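Local coordinates for lipid binding protein LpqN (Mycobacterium tuberculosis, PDB 6E5F) that supports cell envelope biogenesis, binds an acylated-trehalose analogue and associates with the periplasmic loop domains of the mycolate transporters MmpL3 and MmpL11, at residues 115-120 with 179-184; 91-96 with 210-215; 62-67 with 134-139. All blocks are in the same frame, centred on the assembly; numbering follows the deposited sequence.

Overall arrangement
Contacts 1 and 2 lie at one end of the molecule, their centres about 11 Å apart, and flank the pocket that holds the trehalose glycolipid analogue L6T. They meet directly: Thr-182 OG1 lies 2.5 Å from Thr-210 OG1, a probable hydrogen bond, and Pro-119 O packs 3.6 Å from Trp-93 CZ3. Along the chain, contact 1 is nested within the loop that contact 2 closes. Segment 179-184 supplies Thr-182 and Ala-184 to the pocket, and segment 210-215 supplies Met-214. Contact 3 joins two short helices across the chain's centre from both; its centre is about 27 Å from that of contact 1 and about 29 Å from that of contact 2.

Contact 1: residues 115-120 with 179-184. With L6T (alpha-D-glucopyranosyl 6-O-dodecyl-alpha-D-glucopyranoside), chain B.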
# COMPACT_ATOMS: atom_id res chain seq x y z
N PRO A 115 -20.20 -8.42 -6.60
CA PRO A 115 -19.39 -7.91 -7.72
C PRO A 115 -19.27 -6.39 -7.74
O PRO A 115 -18.37 -5.86 -8.39
CB PRO A 115 -20.10 -8.45 -8.96
CG PRO A 115 -21.49 -8.71 -8.52
CD PRO A 115 -21.40 -9.12 -7.08
N ASN A 116 -20.16 -5.68 -7.04
CA ASN A 116 -20.05 -4.24 -6.90
C ASN A 116 -19.11 -3.82 -5.78
O ASN A 116 -18.89 -2.62 -5.59
CB ASN A 116 -21.43 -3.63 -6.66
CG ASN A 116 -22.25 -3.50 -7.93
OD1 ASN A 116 -22.26 -2.45 -8.58
ND2 ASN A 116 -22.94 -4.57 -8.30
N ASP A 117 -18.56 -4.78 -5.03
CA ASP A 117 -17.66 -4.47 -3.92
C ASP A 117 -16.68 -5.63 -3.73
O ASP A 117 -16.70 -6.31 -2.69
CB ASP A 117 -18.46 -4.21 -2.64
CG ASP A 117 -17.64 -3.55 -1.56
OD1 ASP A 117 -16.45 -3.28 -1.79
OD2 ASP A 117 -18.21 -3.28 -0.47
N PRO A 118 -15.83 -5.88 -4.71
CA PRO A 118 -14.93 -7.04 -4.64
C PRO A 118 -13.69 -6.73 -3.82
O PRO A 118 -13.27 -5.57 -3.74
CB PRO A 118 -14.56 -7.26 -6.12
CG PRO A 118 -14.57 -5.88 -6.70
CD PRO A 118 -15.71 -5.16 -5.99
N PRO A 119 -13.07 -7.74 -3.22
CA PRO A 119 -11.77 -7.53 -2.59
C PRO A 119 -10.76 -7.03 -3.61
O PRO A 119 -10.70 -7.52 -4.75
CB PRO A 119 -11.38 -8.92 -2.07
CG PRO A 119 -12.67 -9.64 -1.93
CD PRO A 119 -13.56 -9.12 -3.03
N THR A 120 -9.95 -6.06 -3.20
CA THR A 120 -8.96 -5.46 -4.09
C THR A 120 -7.69 -5.15 -3.31
O THR A 120 -7.72 -4.87 -2.11
CB THR A 120 -9.46 -4.14 -4.70
OG1 THR A 120 -9.68 -3.18 -3.66
CG2 THR A 120 -10.74 -4.36 -5.48
N LYS A 179 -20.97 -0.81 7.43
CA LYS A 179 -20.47 -2.14 7.10
C LYS A 179 -19.02 -2.24 7.54
O LYS A 179 -18.23 -1.33 7.27
CB LYS A 179 -20.57 -2.40 5.60
CG LYS A 179 -21.96 -2.15 5.05
CD LYS A 179 -21.99 -2.28 3.54
CE LYS A 179 -23.33 -1.84 2.99
NZ LYS A 179 -23.99 -2.92 2.20
N LEU A 180 -18.68 -3.33 8.21
CA LEU A 180 -17.31 -3.55 8.65
C LEU A 180 -16.47 -3.97 7.46
O LEU A 180 -16.86 -4.85 6.69
CB LEU A 180 -17.27 -4.62 9.74
CG LEU A 180 -15.99 -4.67 10.57
CD1 LEU A 180 -15.78 -3.37 11.33
CD2 LEU A 180 -16.02 -5.85 11.52
N ARG A 181 -15.31 -3.34 7.31
CA ARG A 181 -14.39 -3.64 6.22
C ARG A 181 -13.02 -3.95 6.80
O ARG A 181 -12.60 -3.34 7.78
CB ARG A 181 -14.26 -2.44 5.26
CG ARG A 181 -15.59 -1.91 4.74
CD ARG A 181 -15.38 -0.91 3.61
NE ARG A 181 -14.80 -1.56 2.44
CZ ARG A 181 -15.51 -2.15 1.48
NH1 ARG A 181 -16.84 -2.17 1.55
NH2 ARG A 181 -14.90 -2.73 0.47
N THR A 182 -12.33 -4.90 6.18
CA THR A 182 -10.93 -5.17 6.49
C THR A 182 -10.06 -4.32 5.58
O THR A 182 -10.26 -4.29 4.36
CB THR A 182 -10.62 -6.65 6.29
OG1 THR A 182 -11.39 -7.42 7.24
CG2 THR A 182 -9.15 -6.93 6.50
N VAL A 183 -9.10 -3.62 6.17
CA VAL A 183 -8.20 -2.74 5.44
C VAL A 183 -6.79 -3.00 5.92
O VAL A 183 -6.55 -3.30 7.09
CB VAL A 183 -8.59 -1.26 5.62
CG1 VAL A 183 -8.40 -0.82 7.07
CG2 VAL A 183 -7.78 -0.39 4.68
N ALA A 184 -5.84 -2.87 5.00
CA ALA A 184 -4.45 -3.01 5.39
C ALA A 184 -3.61 -2.25 4.39
O ALA A 184 -4.01 -2.02 3.24
CB ALA A 184 -4.01 -4.47 5.42
C1 L6T B . -8.74 -5.86 14.80
C2 L6T B . -10.15 -5.69 14.27
C3 L6T B . -10.63 -7.00 13.69
C4 L6T B . -9.66 -7.43 12.60
C5 L6T B . -8.28 -7.60 13.23
C6 L6T B . -7.26 -8.14 12.18
CAA L6T B . -7.46 -6.73 16.55
CAO L6T B . -8.41 -5.33 18.23
CAP L6T B . -8.28 -3.96 18.90
CAR L6T B . -8.28 -6.43 19.27
CAT L6T B . -8.41 -7.77 18.58
CAV L6T B . -7.32 -7.88 17.54
CAX L6T B . -6.27 -7.34 10.22
CAY L6T B . -6.37 -8.38 9.07
CAZ L6T B . -5.55 -7.71 7.98
CBA L6T B . -5.18 -8.79 6.97
CBB L6T B . -5.07 -7.94 5.70
CBC L6T B . -3.93 -8.48 4.88
CBD L6T B . -3.74 -7.52 3.65
CBE L6T B . -2.32 -7.73 3.20
CBF L6T B . -1.41 -6.47 3.48
CBG L6T B . -1.68 -5.39 2.42
CBH L6T B . -1.41 -5.92 1.02
CBI L6T B . -0.14 -6.75 0.89
O1 L6T B . -8.73 -6.81 15.87
O2 L6T B . -11.02 -5.29 15.33
O3 L6T B . -11.94 -6.83 13.14
O4 L6T B . -10.11 -8.67 12.06
O5 L6T B . -7.85 -6.31 13.75
O6 L6T B . -7.44 -7.32 11.06
OAN L6T B . -7.37 -5.47 17.24
OAQ L6T B . -6.97 -3.81 19.45
OAS L6T B . -9.31 -6.30 20.26
OAU L6T B . -8.27 -8.83 19.54
OAW L6T B . -7.43 -9.13 16.84
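Asp-117, in the loop entering strand 120-130, and Arg-181, near the start of strand 179-192, have CA atoms 10.7 Å apart, because strand 195-206 runs between the two strands and keeps their backbones from pairing. The gap is closed by side chains reaching from opposite directions. Asp-117 has its CG anti to the backbone N (chi1 -165°), which carries the carboxylate over to the guanidinium; the arginine chain is extended except for a bend at chi3. The two flat groups meet edge to edge and almost coplanar. The grip is end-on: Arg-181 NH1 donates to Asp-117 OD2 at 2.7 Å, nearly straight (175°) and on the syn lone pair, while Arg-181 NH2 reaches Asp-117 OD1 at 2.8 Å on its syn side, somewhat out of the carboxylate plane. Two bonds fix the rotation of both groups. NH2 also forms a salt bridge with Asp-204 of the intervening strand, so the guanidinium faces two carboxylates, which would be expected to balance its charge.

Further along the strand, Thr-182 and Ala-184 meet the ligand. Ala-184 CB lies 3.5 Å from L6T CBD, well down the dodecyl chain, and Thr-182 CG2 is 4.0 Å from L6T CAZ, nearer the sugar. Ser-173 and Gly-153 hold L6T by hydrogen bonds. The arrangement is a bidentate Arg-Asp salt bridge tying a loop to a curved antiparallel sheet, consistent with the Mog1p/PsbP clan to which the family belongs, and anchored on the same strand that lines the lipid pocket through Thr-182 and Ala-184.

Contact 2: residues 91-96 with 210-215; sequences DDWRLL and TMTLMD
Trp-93 has its CG anti to the carbonyl carbon (chi1 -67°), with chi2 at 69°, and this stands the indole up between strand 93-96 and helix 210-223; on the helix, Thr-212 holds CG2 anti to its backbone N and so presents that methyl to the ring. The pair packs this helix against the antiparallel sheet, as expected for a probable Mog1p/PsbP relative, with Trp-93 of a short sheet strand as the contact residue. The nearest backbones are those of Trp-93 and Thr-212, with CA atoms 9.9 Å apart, a distance bridged by the six-membered part of the indole.

The helix meets that ring at its edge, near the plane, with Thr-212 O, 3.6 Å from Trp-93 CZ2, and Leu-213 CD2, 4.1 Å from Trp-93 CH2. Thr-212 CG2 approaches Trp-93 CZ2 to 3.7 Å from well off that plane, the side chains meeting at a slant. The leucine side chain crosses the tryptophan at about a right angle. Although the CB of Leu-213 points away from the strand, the end of its branch comes back to it.

Leu-213 also touches Ala-203 and Ala-205 of strand 195-206, and its side chain is about 4 Å from the bound glycolipid, so the indole backs a residue beside the pocket to which its neighbour Met-214 belongs. The tryptophan ring also meets that of Tyr-109, planes at about 60°. No direct hydrogen bond joins the segments; instead one water, in the plane of the indole, accepts from Trp-93 NE1 at 2.9 Å and donates to Thr-212 O at 2.8 Å.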
# COMPACT_ATOMS: atom_id res chain seq x y z
N ASP A 91 -3.66 -16.59 -7.89
CA ASP A 91 -4.71 -17.34 -8.56
C ASP A 91 -6.08 -16.82 -8.13
O ASP A 91 -6.29 -16.46 -6.97
CB ASP A 91 -4.59 -18.82 -8.23
CG ASP A 91 -3.36 -19.45 -8.86
OD1 ASP A 91 -2.94 -19.00 -9.94
OD2 ASP A 91 -2.81 -20.40 -8.26
N ASP A 92 -7.00 -16.77 -9.09
CA ASP A 92 -8.36 -16.26 -8.92
C ASP A 92 -8.41 -14.74 -8.81
O ASP A 92 -9.50 -14.18 -8.62
CB ASP A 92 -9.11 -16.90 -7.75
CG ASP A 92 -9.34 -18.39 -7.95
OD1 ASP A 92 -9.39 -18.83 -9.12
OD2 ASP A 92 -9.47 -19.12 -6.94
N TRP A 93 -7.28 -14.05 -8.91
CA TRP A 93 -7.25 -12.60 -9.01
C TRP A 93 -6.90 -12.20 -10.43
O TRP A 93 -6.26 -12.96 -11.17
CB TRP A 93 -6.20 -12.01 -8.05
CG TRP A 93 -6.54 -12.18 -6.60
CD1 TRP A 93 -6.55 -13.35 -5.90
CD2 TRP A 93 -6.89 -11.14 -5.67
NE1 TRP A 93 -6.90 -13.10 -4.59
CE2 TRP A 93 -7.11 -11.76 -4.43
CE3 TRP A 93 -7.04 -9.76 -5.78
CZ2 TRP A 93 -7.47 -11.04 -3.30
CZ3 TRP A 93 -7.40 -9.04 -4.65
CH2 TRP A 93 -7.61 -9.69 -3.43
N ARG A 94 -7.32 -11.00 -10.83
CA ARG A 94 -7.00 -10.47 -12.14
C ARG A 94 -6.27 -9.14 -12.00
O ARG A 94 -6.50 -8.39 -11.06
CB ARG A 94 -8.25 -10.32 -13.03
CG ARG A 94 -9.08 -9.05 -12.81
CD ARG A 94 -9.94 -8.74 -14.04
NE ARG A 94 -10.32 -7.33 -14.11
CZ ARG A 94 -11.48 -6.83 -13.70
NH1 ARG A 94 -12.42 -7.62 -13.19
NH2 ARG A 94 -11.71 -5.53 -13.81
N LEU A 95 -5.40 -8.87 -12.97
CA LEU A 95 -4.59 -7.66 -12.95
C LEU A 95 -5.44 -6.44 -13.29
O LEU A 95 -6.26 -6.47 -14.21
CB LEU A 95 -3.47 -7.80 -13.98
CG LEU A 95 -2.33 -6.79 -13.96
CD1 LEU A 95 -1.70 -6.69 -12.59
CD2 LEU A 95 -1.28 -7.17 -15.00
N LEU A 96 -5.24 -5.36 -12.53
CA LEU A 96 -5.88 -4.08 -12.82
C LEU A 96 -4.86 -3.17 -13.48
O LEU A 96 -3.76 -2.99 -12.94
CB LEU A 96 -6.36 -3.44 -11.52
CG LEU A 96 -7.52 -4.10 -10.78
CD1 LEU A 96 -7.83 -3.34 -9.50
CD2 LEU A 96 -8.75 -4.18 -11.66
N THR A 210 -12.25 -11.35 4.53
CA THR A 210 -10.93 -11.07 5.09
C THR A 210 -9.90 -12.10 4.66
O THR A 210 -8.77 -11.74 4.32
CB THR A 210 -11.03 -11.03 6.62
OG1 THR A 210 -11.80 -9.89 7.03
CG2 THR A 210 -9.65 -10.96 7.24
N MET A 211 -10.27 -13.38 4.66
CA MET A 211 -9.30 -14.42 4.35
C MET A 211 -8.82 -14.33 2.90
O MET A 211 -7.68 -14.70 2.60
CB MET A 211 -9.89 -15.81 4.61
CG MET A 211 -8.87 -16.94 4.50
SD MET A 211 -7.60 -16.90 5.77
CE MET A 211 -8.58 -17.19 7.24
N THR A 212 -9.68 -13.86 1.99
CA THR A 212 -9.25 -13.67 0.61
C THR A 212 -8.09 -12.69 0.53
O THR A 212 -7.13 -12.92 -0.22
CB THR A 212 -10.43 -13.20 -0.24
OG1 THR A 212 -11.54 -14.08 -0.05
CG2 THR A 212 -10.06 -13.18 -1.71
N LEU A 213 -8.16 -11.59 1.28
CA LEU A 213 -7.05 -10.65 1.31
C LEU A 213 -5.80 -11.30 1.88
O LEU A 213 -4.70 -11.12 1.34
CB LEU A 213 -7.42 -9.43 2.16
CG LEU A 213 -8.47 -8.46 1.64
CD1 LEU A 213 -8.62 -7.29 2.60
CD2 LEU A 213 -8.11 -7.97 0.24
N MET A 214 -5.94 -12.04 2.98
CA MET A 214 -4.77 -12.61 3.64
C MET A 214 -4.06 -13.60 2.73
O MET A 214 -2.83 -13.64 2.68
CB MET A 214 -5.18 -13.26 4.96
CG MET A 214 -5.89 -12.31 5.92
SD MET A 214 -6.14 -12.96 7.58
CE MET A 214 -4.45 -13.02 8.16
N ASP A 215 -4.83 -14.42 2.00
CA ASP A 215 -4.22 -15.35 1.06
C ASP A 215 -3.40 -14.61 -0.00
O ASP A 215 -2.26 -14.98 -0.30
CB ASP A 215 -5.30 -16.21 0.40
CG ASP A 215 -5.92 -17.21 1.36
OD1 ASP A 215 -5.27 -17.54 2.38
OD2 ASP A 215 -7.05 -17.66 1.10
O HOH W 1 -6.96 -14.83 -2.32

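Contact 3: residues 62-67 with 134-139; sequences ADYIRD and PAKVLQ
Two short helices, 61-66 and 134-140, pack together through Tyr-64, Lys-136 and Val-137, and their interface centres on a CH-pi contact beside the antiparallel sheet of what is probably a Mog1p/PsbP-like fold. Closest approach of the backbones falls between Tyr-64 and Val-137, whose CA atoms are 7.8 Å apart. The tyrosine CG is anti to the backbone N (chi1 173°), a torsion that swings the ring out of its own helix and against the other.

One face of that ring receives the CB of Lys-136. The carbon stands 4.0 Å from the ring centroid, 27° off the normal, and is displaced toward the hydroxyl end, 3.6 Å from Tyr-64 CZ. The lysine and tyrosine side chains cross at about a right angle. The lysine CB points toward the ring, but bends at chi2 and chi3 lead the chain's end away, so its root and not its ammonium group makes the contact. Val-137 adds a looser apolar touch, CG2 to Tyr-64 CE2 at 4.2 Å; it also packs on Val-189 of strand 179-192, which joins the helix pair to the sheet. The tyrosine hydroxyl accepts a hydrogen bond from the backbone N of Asp-133, immediately before the second helix, so both ends of the ring's long axis are held.

Each segment also has polar links of its own. Arg-66 NH2 binds Asp-63 OD1 at 2.6 Å, one turn back, meeting it on the anti side, and weak bonds to Asp-67 OD1 complete a three-residue salt-bridge network. On helix 134-140 the same bends let Lys-136 NZ donate to Gln-139 OE1 at 2.8 Å, approaching from above the amide carbonyl plane.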
# COMPACT_ATOMS: atom_id res chain seq x y z
N ALA A 62 1.80 11.82 4.38
CA ALA A 62 1.42 13.04 3.67
C ALA A 62 1.75 14.28 4.49
O ALA A 62 2.22 15.29 3.94
CB ALA A 62 -0.07 13.01 3.33
N ASP A 63 1.51 14.24 5.80
CA ASP A 63 1.88 15.35 6.66
C ASP A 63 3.39 15.56 6.64
O ASP A 63 3.87 16.70 6.54
CB ASP A 63 1.42 15.08 8.09
CG ASP A 63 -0.10 15.00 8.22
OD1 ASP A 63 -0.81 15.71 7.48
OD2 ASP A 63 -0.57 14.22 9.07
N TYR A 64 4.15 14.47 6.72
CA TYR A 64 5.61 14.55 6.70
C TYR A 64 6.10 15.21 5.41
O TYR A 64 6.99 16.07 5.45
CB TYR A 64 6.18 13.14 6.85
CG TYR A 64 7.67 13.04 6.67
CD1 TYR A 64 8.55 13.71 7.51
CD2 TYR A 64 8.21 12.27 5.65
CE1 TYR A 64 9.92 13.62 7.34
CE2 TYR A 64 9.57 12.17 5.47
CZ TYR A 64 10.42 12.84 6.32
OH TYR A 64 11.78 12.74 6.12
N ILE A 65 5.51 14.84 4.27
CA ILE A 65 5.89 15.44 3.00
C ILE A 65 5.53 16.93 2.98
O ILE A 65 6.33 17.77 2.56
CB ILE A 65 5.22 14.69 1.84
CG1 ILE A 65 5.78 13.27 1.74
CG2 ILE A 65 5.41 15.44 0.54
CD1 ILE A 65 4.97 12.34 0.85
N ARG A 66 4.33 17.26 3.44
CA ARG A 66 3.87 18.65 3.41
C ARG A 66 4.74 19.55 4.28
O ARG A 66 4.98 20.71 3.93
CB ARG A 66 2.41 18.70 3.89
CG ARG A 66 1.82 20.10 3.98
CD ARG A 66 0.52 20.11 4.78
NE ARG A 66 0.75 19.90 6.21
CZ ARG A 66 0.20 18.94 6.94
NH1 ARG A 66 0.49 18.85 8.23
NH2 ARG A 66 -0.66 18.07 6.41
N ASP A 67 5.23 19.03 5.40
CA ASP A 67 5.90 19.84 6.40
C ASP A 67 7.40 19.98 6.17
O ASP A 67 8.07 20.63 6.97
CB ASP A 67 5.65 19.26 7.80
CG ASP A 67 4.21 19.39 8.24
OD1 ASP A 67 3.50 20.26 7.70
OD2 ASP A 67 3.79 18.62 9.13
N PRO A 134 14.38 8.17 4.65
CA PRO A 134 13.56 6.97 4.43
C PRO A 134 13.03 6.37 5.72
O PRO A 134 11.94 5.79 5.73
CB PRO A 134 14.50 6.01 3.69
CG PRO A 134 15.88 6.54 3.93
CD PRO A 134 15.73 8.02 4.08
N ALA A 135 13.78 6.50 6.82
CA ALA A 135 13.31 5.94 8.08
C ALA A 135 12.07 6.66 8.59
O ALA A 135 11.22 6.04 9.25
CB ALA A 135 14.42 5.99 9.13
N LYS A 136 11.94 7.96 8.32
CA LYS A 136 10.76 8.67 8.78
C LYS A 136 9.51 8.27 7.99
O LYS A 136 8.40 8.31 8.53
CB LYS A 136 10.98 10.19 8.72
CG LYS A 136 12.09 10.70 9.64
CD LYS A 136 11.83 10.44 11.13
CE LYS A 136 10.94 11.51 11.75
NZ LYS A 136 10.86 11.36 13.23
N VAL A 137 9.67 7.89 6.73
CA VAL A 137 8.53 7.39 5.97
C VAL A 137 7.94 6.18 6.66
O VAL A 137 6.72 6.06 6.84
CB VAL A 137 8.93 7.09 4.51
CG1 VAL A 137 7.76 6.48 3.75
CG2 VAL A 137 9.42 8.35 3.82
N LEU A 138 8.80 5.24 7.05
CA LEU A 138 8.35 4.05 7.78
C LEU A 138 7.74 4.43 9.12
O LEU A 138 6.72 3.88 9.53
CB LEU A 138 9.53 3.11 8.00
CG LEU A 138 10.19 2.51 6.75
CD1 LEU A 138 11.57 1.96 7.07
CD2 LEU A 138 9.32 1.40 6.17
N GLN A 139 8.36 5.39 9.81
CA GLN A 139 7.86 5.80 11.12
C GLN A 139 6.42 6.27 11.05
O GLN A 139 5.61 5.98 11.94
CB GLN A 139 8.76 6.88 11.72
CG GLN A 139 8.37 7.30 13.12
CD GLN A 139 9.36 8.27 13.74
OE1 GLN A 139 10.42 8.55 13.17
NE2 GLN A 139 9.03 8.79 14.91